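Local atomic coordinates of CRISPR-associated endoribonuclease Cse3 (Thermus thermophilus, PDB entry 2Y8Y), a protein that cleaves CRISPR transcripts as an endoribonuclease, processing them into crRNA that it keeps bound after cleavage. Residues H30-S38 against V65-L76. Residues are numbered along the deposited sequence; the frame is centred on the assembly and turned at random.
Sequences HRTLSKAVS and VQTLTEPDWSVL. With nucleotides of chain B.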
ATOM      1  N   HIS A  30      -8.788  -8.821  -2.794  1.00 17.27           N
ATOM      2  CA  HIS A  30      -7.544  -9.584  -2.774  1.00 16.76           C
ATOM      3  C   HIS A  30      -7.633 -10.828  -3.659  1.00 16.48           C
ATOM      4  O   HIS A  30      -6.699 -11.132  -4.405  1.00 18.76           O
ATOM      5  CB  HIS A  30      -7.202  -9.978  -1.332  1.00 18.22           C
ATOM      6  CG  HIS A  30      -6.024 -10.892  -1.206  1.00 18.49           C
ATOM      7  ND1 HIS A  30      -4.732 -10.496  -1.490  1.00 19.26           N
ATOM      8  CD2 HIS A  30      -5.940 -12.182  -0.811  1.00 21.01           C
ATOM      9  CE1 HIS A  30      -3.908 -11.501  -1.275  1.00 16.09           C
ATOM     10  NE2 HIS A  30      -4.614 -12.539  -0.861  1.00 24.28           N
ATOM     11  N   ARG A  31      -8.743 -11.550  -3.560  1.00 20.18           N
ATOM     12  CA  ARG A  31      -8.935 -12.749  -4.377  1.00 23.12           C
ATOM     13  C   ARG A  31      -8.859 -12.414  -5.865  1.00 22.15           C
ATOM     14  O   ARG A  31      -8.201 -13.113  -6.640  1.00 23.90           O
ATOM     15  CB  ARG A  31     -10.265 -13.432  -4.051  1.00 27.42           C
ATOM     16  CG  ARG A  31     -10.355 -13.990  -2.637  1.00 41.34           C
ATOM     17  CD  ARG A  31     -11.741 -14.554  -2.346  1.00 54.84           C
ATOM     18  NE  ARG A  31     -11.965 -15.863  -2.957  1.00 63.62           N
ATOM     19  CZ  ARG A  31     -11.756 -17.020  -2.335  1.00 70.54           C
ATOM     20  NH1 ARG A  31     -11.313 -17.032  -1.087  1.00 71.00           N
ATOM     21  NH2 ARG A  31     -11.989 -18.167  -2.960  1.00 72.47           N
ATOM     22  N   THR A  32      -9.531 -11.337  -6.260  1.00 19.66           N
ATOM     23  CA  THR A  32      -9.525 -10.912  -7.657  1.00 19.44           C
ATOM     24  C   THR A  32      -8.148 -10.494  -8.156  1.00 18.08           C
ATOM     25  O   THR A  32      -7.662 -11.002  -9.168  1.00 19.42           O
ATOM     26  CB  THR A  32     -10.505  -9.758  -7.891  1.00 19.85           C
ATOM     27  OG1 THR A  32     -11.837 -10.223  -7.676  1.00 21.78           O
ATOM     28  CG2 THR A  32     -10.378  -9.231  -9.318  1.00 20.28           C
ATOM     29  N   LEU A  33      -7.505  -9.580  -7.434  1.00 16.37           N
ATOM     30  CA  LEU A  33      -6.262  -9.007  -7.908  1.00 14.91           C
ATOM     31  C   LEU A  33      -5.174 -10.066  -7.980  1.00 15.79           C
ATOM     32  O   LEU A  33      -4.319 -10.039  -8.869  1.00 15.71           O
ATOM     33  CB  LEU A  33      -5.838  -7.841  -7.009  1.00 15.15           C
ATOM     34  CG  LEU A  33      -6.838  -6.682  -6.949  1.00 13.89           C
ATOM     35  CD1 LEU A  33      -6.253  -5.607  -6.037  1.00 13.28           C
ATOM     36  CD2 LEU A  33      -7.130  -6.126  -8.347  1.00 16.78           C
ATOM     37  N   SER A  34      -5.200 -11.000  -7.033  1.00 15.39           N
ATOM     38  CA  SER A  34      -4.186 -12.052  -6.973  1.00 17.44           C
ATOM     39  C   SER A  34      -4.149 -12.896  -8.245  1.00 16.31           C
ATOM     40  O   SER A  34      -3.112 -13.466  -8.589  1.00 19.06           O
ATOM     41  CB  SER A  34      -4.418 -12.971  -5.771  1.00 17.38           C
ATOM     42  OG  SER A  34      -4.166 -12.296  -4.551  1.00 18.11           O
ATOM     43  N   LYS A  35      -5.280 -12.975  -8.939  1.00 18.08           N
ATOM     44  CA  LYS A  35      -5.358 -13.760 -10.162  1.00 18.76           C
ATOM     45  C   LYS A  35      -4.402 -13.250 -11.231  1.00 20.73           C
ATOM     46  O   LYS A  35      -3.916 -14.028 -12.048  1.00 19.26           O
ATOM     47  CB  LYS A  35      -6.784 -13.769 -10.717  1.00 19.42           C
ATOM     48  CG  LYS A  35      -7.802 -14.428  -9.803  1.00 25.34           C
ATOM     49  CD  LYS A  35      -9.199 -14.356 -10.391  1.00 28.20           C
ATOM     50  CE  LYS A  35     -10.240 -14.827  -9.391  1.00 33.51           C
ATOM     51  NZ  LYS A  35     -11.612 -14.822  -9.973  1.00 42.19           N
ATOM     52  N   ALA A  36      -4.145 -11.943 -11.235  1.00 17.55           N
ATOM     53  CA  ALA A  36      -3.301 -11.334 -12.268  1.00 18.42           C
ATOM     54  C   ALA A  36      -1.838 -11.726 -12.166  1.00 15.03           C
ATOM     55  O   ALA A  36      -1.083 -11.575 -13.119  1.00 18.48           O
ATOM     56  CB  ALA A  36      -3.445  -9.812 -12.249  1.00 19.47           C
ATOM     57  N   VAL A  37      -1.429 -12.209 -10.996  1.00 16.71           N
ATOM     58  CA  VAL A  37      -0.042 -12.611 -10.777  1.00 17.13           C
ATOM     59  C   VAL A  37       0.019 -13.966 -10.074  1.00 14.28           C
ATOM     60  O   VAL A  37       0.907 -14.220  -9.257  1.00 17.00           O
ATOM     61  CB  VAL A  37       0.734 -11.544  -9.989  1.00 15.80           C
ATOM     62  CG1 VAL A  37       0.993 -10.326 -10.867  1.00 17.53           C
ATOM     63  CG2 VAL A  37      -0.021 -11.169  -8.725  1.00 17.12           C
ATOM     64  N   SER A  38      -0.934 -14.832 -10.410  1.00 16.49           N
ATOM     65  CA  SER A  38      -1.118 -16.105  -9.712  1.00 15.93           C
ATOM     66  C   SER A  38       0.122 -16.999  -9.696  1.00 18.29           C
ATOM     67  O   SER A  38       0.523 -17.497  -8.644  1.00 19.07           O
ATOM     68  CB  SER A  38      -2.312 -16.865 -10.293  1.00 23.34           C
ATOM     69  OG  SER A  38      -2.461 -18.128  -9.671  1.00 27.85           O
ATOM     70  N   VAL A  65      -2.602  -0.716  -8.189  1.00 11.75           N
ATOM     71  CA  VAL A  65      -2.020  -2.016  -7.871  1.00 11.85           C
ATOM     72  C   VAL A  65      -0.549  -2.014  -8.200  1.00 10.88           C
ATOM     73  O   VAL A  65      -0.165  -1.687  -9.322  1.00 12.10           O
ATOM     74  CB  VAL A  65      -2.661  -3.145  -8.704  1.00 12.68           C
ATOM     75  CG1 VAL A  65      -2.122  -4.501  -8.252  1.00 12.01           C
ATOM     76  CG2 VAL A  65      -4.180  -3.090  -8.616  1.00 14.47           C
ATOM     77  N   GLN A  66       0.276  -2.396  -7.235  1.00 10.84           N
ATOM     78  CA  GLN A  66       1.695  -2.578  -7.479  1.00 10.23           C
ATOM     79  C   GLN A  66       2.043  -4.053  -7.409  1.00 11.38           C
ATOM     80  O   GLN A  66       1.663  -4.763  -6.460  1.00 12.63           O
ATOM     81  CB  GLN A  66       2.511  -1.836  -6.429  1.00 11.86           C
ATOM     82  CG  GLN A  66       4.000  -1.984  -6.636  1.00  9.83           C
ATOM     83  CD  GLN A  66       4.784  -1.197  -5.618  1.00 10.15           C
ATOM     84  OE1 GLN A  66       4.891   0.027  -5.716  1.00 13.40           O
ATOM     85  NE2 GLN A  66       5.320  -1.887  -4.612  1.00  9.44           N
ATOM     86  N   THR A  67       2.760  -4.518  -8.425  1.00 11.44           N
ATOM     87  CA  THR A  67       3.263  -5.877  -8.434  1.00 11.80           C
ATOM     88  C   THR A  67       4.741  -5.854  -8.784  1.00 13.96           C
ATOM     89  O   THR A  67       5.215  -4.932  -9.437  1.00 14.85           O
ATOM     90  CB  THR A  67       2.501  -6.757  -9.440  1.00 11.89           C
ATOM     91  OG1 THR A  67       2.556  -6.161 -10.742  1.00 13.87           O
ATOM     92  CG2 THR A  67       1.041  -6.902  -9.035  1.00 11.58           C
ATOM     93  N   LEU A  68       5.464  -6.854  -8.315  1.00 11.25           N
ATOM     94  CA  LEU A  68       6.881  -6.987  -8.627  1.00 11.68           C
ATOM     95  C   LEU A  68       7.100  -7.713  -9.949  1.00 14.92           C
ATOM     96  O   LEU A  68       8.195  -7.660 -10.511  1.00 15.40           O
ATOM     97  CB  LEU A  68       7.584  -7.743  -7.501  1.00 12.22           C
ATOM     98  CG  LEU A  68       7.453  -7.105  -6.116  1.00 13.73           C
ATOM     99  CD1 LEU A  68       8.215  -7.924  -5.082  1.00 15.53           C
ATOM    100  CD2 LEU A  68       7.972  -5.692  -6.125  1.00 14.18           C
ATOM    101  N   THR A  69       6.062  -8.385 -10.436  1.00 12.18           N
ATOM    102  CA  THR A  69       6.157  -9.134 -11.687  1.00 11.85           C
ATOM    103  C   THR A  69       5.086  -8.633 -12.630  1.00 14.25           C
ATOM    104  O   THR A  69       4.164  -7.945 -12.230  1.00 13.65           O
ATOM    105  CB  THR A  69       6.018 -10.649 -11.453  1.00 13.09           C
ATOM    106  OG1 THR A  69       4.665 -10.982 -11.095  1.00 16.78           O
ATOM    107  CG2 THR A  69       6.964 -11.104 -10.340  1.00 14.68           C
ATOM    108  N   GLU A  70       5.213  -8.959 -13.908  1.00 13.49           N
ATOM    109  CA  GLU A  70       4.311  -8.385 -14.885  1.00 14.86           C
ATOM    110  C   GLU A  70       2.930  -9.005 -14.743  1.00 14.19           C
ATOM    111  O   GLU A  70       2.779 -10.217 -14.862  1.00 17.02           O
ATOM    112  CB  GLU A  70       4.841  -8.589 -16.305  1.00 17.62           C
ATOM    113  CG  GLU A  70       4.067  -7.767 -17.311  1.00 21.72           C
ATOM    114  CD  GLU A  70       4.572  -7.947 -18.719  1.00 28.92           C
ATOM    115  OE1 GLU A  70       5.584  -8.650 -18.886  1.00 27.87           O
ATOM    116  OE2 GLU A  70       3.953  -7.385 -19.649  1.00 31.43           O
ATOM    117  N   PRO A  71       1.916  -8.172 -14.478  1.00 14.45           N
ATOM    118  CA  PRO A  71       0.576  -8.716 -14.256  1.00 16.27           C
ATOM    119  C   PRO A  71      -0.105  -9.074 -15.569  1.00 20.79           C
ATOM    120  O   PRO A  71       0.244  -8.514 -16.608  1.00 18.46           O
ATOM    121  CB  PRO A  71      -0.159  -7.545 -13.596  1.00 14.88           C
ATOM    122  CG  PRO A  71       0.509  -6.327 -14.172  1.00 17.39           C
ATOM    123  CD  PRO A  71       1.943  -6.699 -14.411  1.00 16.32           C
ATOM    124  N   ASP A  72      -1.047 -10.007 -15.525  1.00 16.57           N
ATOM    125  CA  ASP A  72      -1.888 -10.259 -16.689  1.00 19.26           C
ATOM    126  C   ASP A  72      -3.341  -9.984 -16.318  1.00 17.58           C
ATOM    127  O   ASP A  72      -4.009 -10.774 -15.643  1.00 18.75           O
ATOM    128  CB  ASP A  72      -1.691 -11.666 -17.265  1.00 23.75           C
ATOM    129  CG  ASP A  72      -2.223 -11.783 -18.697  1.00 27.11           C
ATOM    130  OD1 ASP A  72      -3.263 -11.154 -18.975  1.00 24.71           O
ATOM    131  OD2 ASP A  72      -1.606 -12.473 -19.557  1.00 21.82           O
ATOM    132  N   TRP A  73      -3.823  -8.833 -16.760  1.00 16.51           N
ATOM    133  CA  TRP A  73      -5.153  -8.390 -16.384  1.00 20.20           C
ATOM    134  C   TRP A  73      -6.278  -8.970 -17.236  1.00 19.62           C
ATOM    135  O   TRP A  73      -7.436  -8.617 -17.046  1.00 20.71           O
ATOM    136  CB  TRP A  73      -5.224  -6.862 -16.343  1.00 16.44           C
ATOM    137  CG  TRP A  73      -4.342  -6.315 -15.282  1.00 15.32           C
ATOM    138  CD1 TRP A  73      -3.164  -5.643 -15.453  1.00 16.21           C
ATOM    139  CD2 TRP A  73      -4.527  -6.443 -13.865  1.00 17.96           C
ATOM    140  NE1 TRP A  73      -2.621  -5.317 -14.231  1.00 15.52           N
ATOM    141  CE2 TRP A  73      -3.435  -5.800 -13.240  1.00 18.25           C
ATOM    142  CE3 TRP A  73      -5.518  -7.024 -13.066  1.00 16.03           C
ATOM    143  CZ2 TRP A  73      -3.307  -5.722 -11.847  1.00 15.79           C
ATOM    144  CZ3 TRP A  73      -5.395  -6.941 -11.690  1.00 16.10           C
ATOM    145  CH2 TRP A  73      -4.288  -6.302 -11.092  1.00 16.29           C
ATOM    146  N   SER A  74      -5.938  -9.863 -18.164  1.00 18.10           N
ATOM    147  CA  SER A  74      -6.952 -10.583 -18.925  1.00 17.73           C
ATOM    148  C   SER A  74      -7.778 -11.485 -18.012  1.00 20.24           C
ATOM    149  O   SER A  74      -8.810 -12.022 -18.425  1.00 21.87           O
ATOM    150  CB  SER A  74      -6.326 -11.416 -20.052  1.00 22.58           C
ATOM    151  OG  SER A  74      -5.533 -12.471 -19.538  1.00 21.47           O
ATOM    152  N   VAL A  75      -7.321 -11.633 -16.768  1.00 21.14           N
ATOM    153  CA  VAL A  75      -8.019 -12.455 -15.781  1.00 25.98           C
ATOM    154  C   VAL A  75      -9.291 -11.796 -15.268  1.00 27.76           C
ATOM    155  O   VAL A  75     -10.162 -12.467 -14.718  1.00 29.64           O
ATOM    156  CB  VAL A  75      -7.120 -12.794 -14.569  1.00 25.11           C
ATOM    157  CG1 VAL A  75      -5.893 -13.568 -15.026  1.00 28.61           C
ATOM    158  CG2 VAL A  75      -6.717 -11.524 -13.810  1.00 24.96           C
ATOM    159  N   LEU A  76      -9.398 -10.483 -15.445  1.00 26.76           N
ATOM    160  CA  LEU A  76     -10.557  -9.748 -14.946  1.00 22.61           C
ATOM    161  C   LEU A  76     -11.812 -10.061 -15.743  1.00 30.02           C
ATOM    162  O   LEU A  76     -11.748 -10.359 -16.939  1.00 30.74           O
ATOM    163  CB  LEU A  76     -10.306  -8.244 -14.991  1.00 24.29           C
ATOM    164  CG  LEU A  76      -9.158  -7.738 -14.125  1.00 19.74           C
ATOM    165  CD1 LEU A  76      -8.967  -6.239 -14.308  1.00 25.78           C
ATOM    166  CD2 LEU A  76      -9.388  -8.078 -12.649  1.00 23.36           C
TER
ATOM    167  P     A B  18      -6.283 -14.637   2.444  1.00 25.25           P
ATOM    168  OP1   A B  18      -6.615 -13.253   2.822  1.00 31.86           O
ATOM    169  OP2   A B  18      -6.964 -15.755   3.148  1.00 33.72           O
ATOM    170  O5'   A B  18      -6.443 -14.807   0.869  1.00 27.51           O
ATOM    171  C5'   A B  18      -6.347 -16.079   0.246  1.00 37.16           C
ATOM    172  C4'   A B  18      -6.976 -16.056  -1.124  1.00 34.04           C
ATOM    173  O4'   A B  18      -6.177 -15.244  -2.025  1.00 32.55           O
ATOM    174  C3'   A B  18      -7.075 -17.390  -1.843  1.00 32.29           C
ATOM    175  O3'   A B  18      -8.146 -18.194  -1.385  1.00 36.53           O
ATOM    176  C2'   A B  18      -7.210 -16.958  -3.296  1.00 31.83           C
ATOM    177  O2'   A B  18      -8.525 -16.490  -3.566  1.00 36.45           O
ATOM    178  C1'   A B  18      -6.253 -15.769  -3.336  1.00 30.18           C
ATOM    179  N9    A B  18      -4.903 -16.182  -3.758  1.00 34.33           N
ATOM    180  C8    A B  18      -3.763 -16.318  -3.003  1.00 36.70           C
ATOM    181  N7    A B  18      -2.721 -16.720  -3.694  1.00 31.65           N
ATOM    182  C5    A B  18      -3.214 -16.875  -4.986  1.00 29.77           C
ATOM    183  C6    A B  18      -2.625 -17.277  -6.201  1.00 32.73           C
ATOM    184  N6    A B  18      -1.342 -17.628  -6.327  1.00 36.97           N
ATOM    185  N1    A B  18      -3.409 -17.308  -7.300  1.00 38.51           N
ATOM    186  C2    A B  18      -4.698 -16.965  -7.192  1.00 42.71           C
ATOM    187  N3    A B  18      -5.361 -16.569  -6.108  1.00 36.91           N
ATOM    188  C4    A B  18      -4.557 -16.547  -5.034  1.00 36.54           C
ATOM    189  P     U B  19      -8.010 -19.798  -1.397  1.00 42.80           P
ATOM    190  OP1   U B  19      -9.279 -20.351  -0.863  1.00 51.03           O
ATOM    191  OP2   U B  19      -6.741 -20.132  -0.706  1.00 43.65           O
ATOM    192  O5'   U B  19      -7.883 -20.132  -2.951  1.00 42.60           O
ATOM    193  C5'   U B  19      -8.936 -19.829  -3.855  1.00 42.30           C
ATOM    194  C4'   U B  19      -8.547 -20.137  -5.280  1.00 44.88           C
ATOM    195  O4'   U B  19      -7.411 -19.319  -5.669  1.00 41.11           O
ATOM    196  C3'   U B  19      -8.085 -21.560  -5.550  1.00 46.75           C
ATOM    197  O3'   U B  19      -9.160 -22.470  -5.710  1.00 45.31           O
ATOM    198  C2'   U B  19      -7.223 -21.401  -6.796  1.00 44.07           C
ATOM    199  O2'   U B  19      -8.034 -21.283  -7.956  1.00 48.65           O
ATOM    200  C1'   U B  19      -6.563 -20.048  -6.532  1.00 43.87           C
ATOM    201  N1    U B  19      -5.239 -20.191  -5.881  1.00 42.25           N
ATOM    202  C2    U B  19      -4.173 -20.542  -6.686  1.00 40.67           C
ATOM    203  O2    U B  19      -4.289 -20.737  -7.881  1.00 43.25           O
ATOM    204  N3    U B  19      -2.968 -20.663  -6.040  1.00 41.24           N
ATOM    205  C4    U B  19      -2.721 -20.472  -4.698  1.00 42.95           C
ATOM    206  O4    U B  19      -1.575 -20.623  -4.271  1.00 43.55           O
ATOM    207  C5    U B  19      -3.874 -20.107  -3.926  1.00 44.75           C
ATOM    208  C6    U B  19      -5.064 -19.983  -4.532  1.00 42.16           C
TER
HETATM  209  O   HOH W   1     -11.656 -13.232 -12.579  1.00 45.00           O
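Ala36 sets its methyl group over one face of the Trp73 indole, and the rest of the contact is arranged round this pair. Ala36 CB stands 3.6 Å from the centroid of the six-membered ring of Trp73 and 15° off the ring normal, a CH-pi contact. Leu33 CD2 meets the same ring obliquely, 3.9 Å from Trp73 CZ3, while its other branch turns to Val65 CG2 on the strand. Val65 CG1 lies in the indole plane at its edge, and Trp73 NE1 is hydrogen-bonded to Thr8 of strand 5-12, which helps to fix the ring's rotation.

Beside the methyl, Val75 points CG2 at the backbone of Ala36 and the CB of Lys35. Further along, Thr32 touches Leu76 CD2 with CG2, the two side chains meeting at about a right angle; with OG1 beside the backbone N (chi1 -66°) and bonded to Asp22, the methyl is left to face Leu76. Val37 sends CG1 into the corner formed by Thr67 CG2, Thr69 OG1 and the CA of Pro71.

One direct hydrogen bond joins the segments: Asp72 N reaches Ala36 O at 2.9 Å, nearly straight at 169° and on a carbonyl lone pair. Asp72 OD1 in turn accepts from Ser74 N in an Asx turn, and from Ser74 OG at 2.7 Å. At the solvent side a water links Lys35 NZ to Val75 O.

Helix 26-34 turns His30, Arg31 and Ser34 to A18 of chain B, Ser34 CB packing on the adenine. Ser38, at the start of helix 38-42, donates from OG to N1 of that base at 2.7 Å and accepts from its N6 through O. The arrangement is the helix-on-sheet packing of a ferredoxin-like domain, with the loop after strand 62-67 folded against segment 30-38, which faces RNA on its other side.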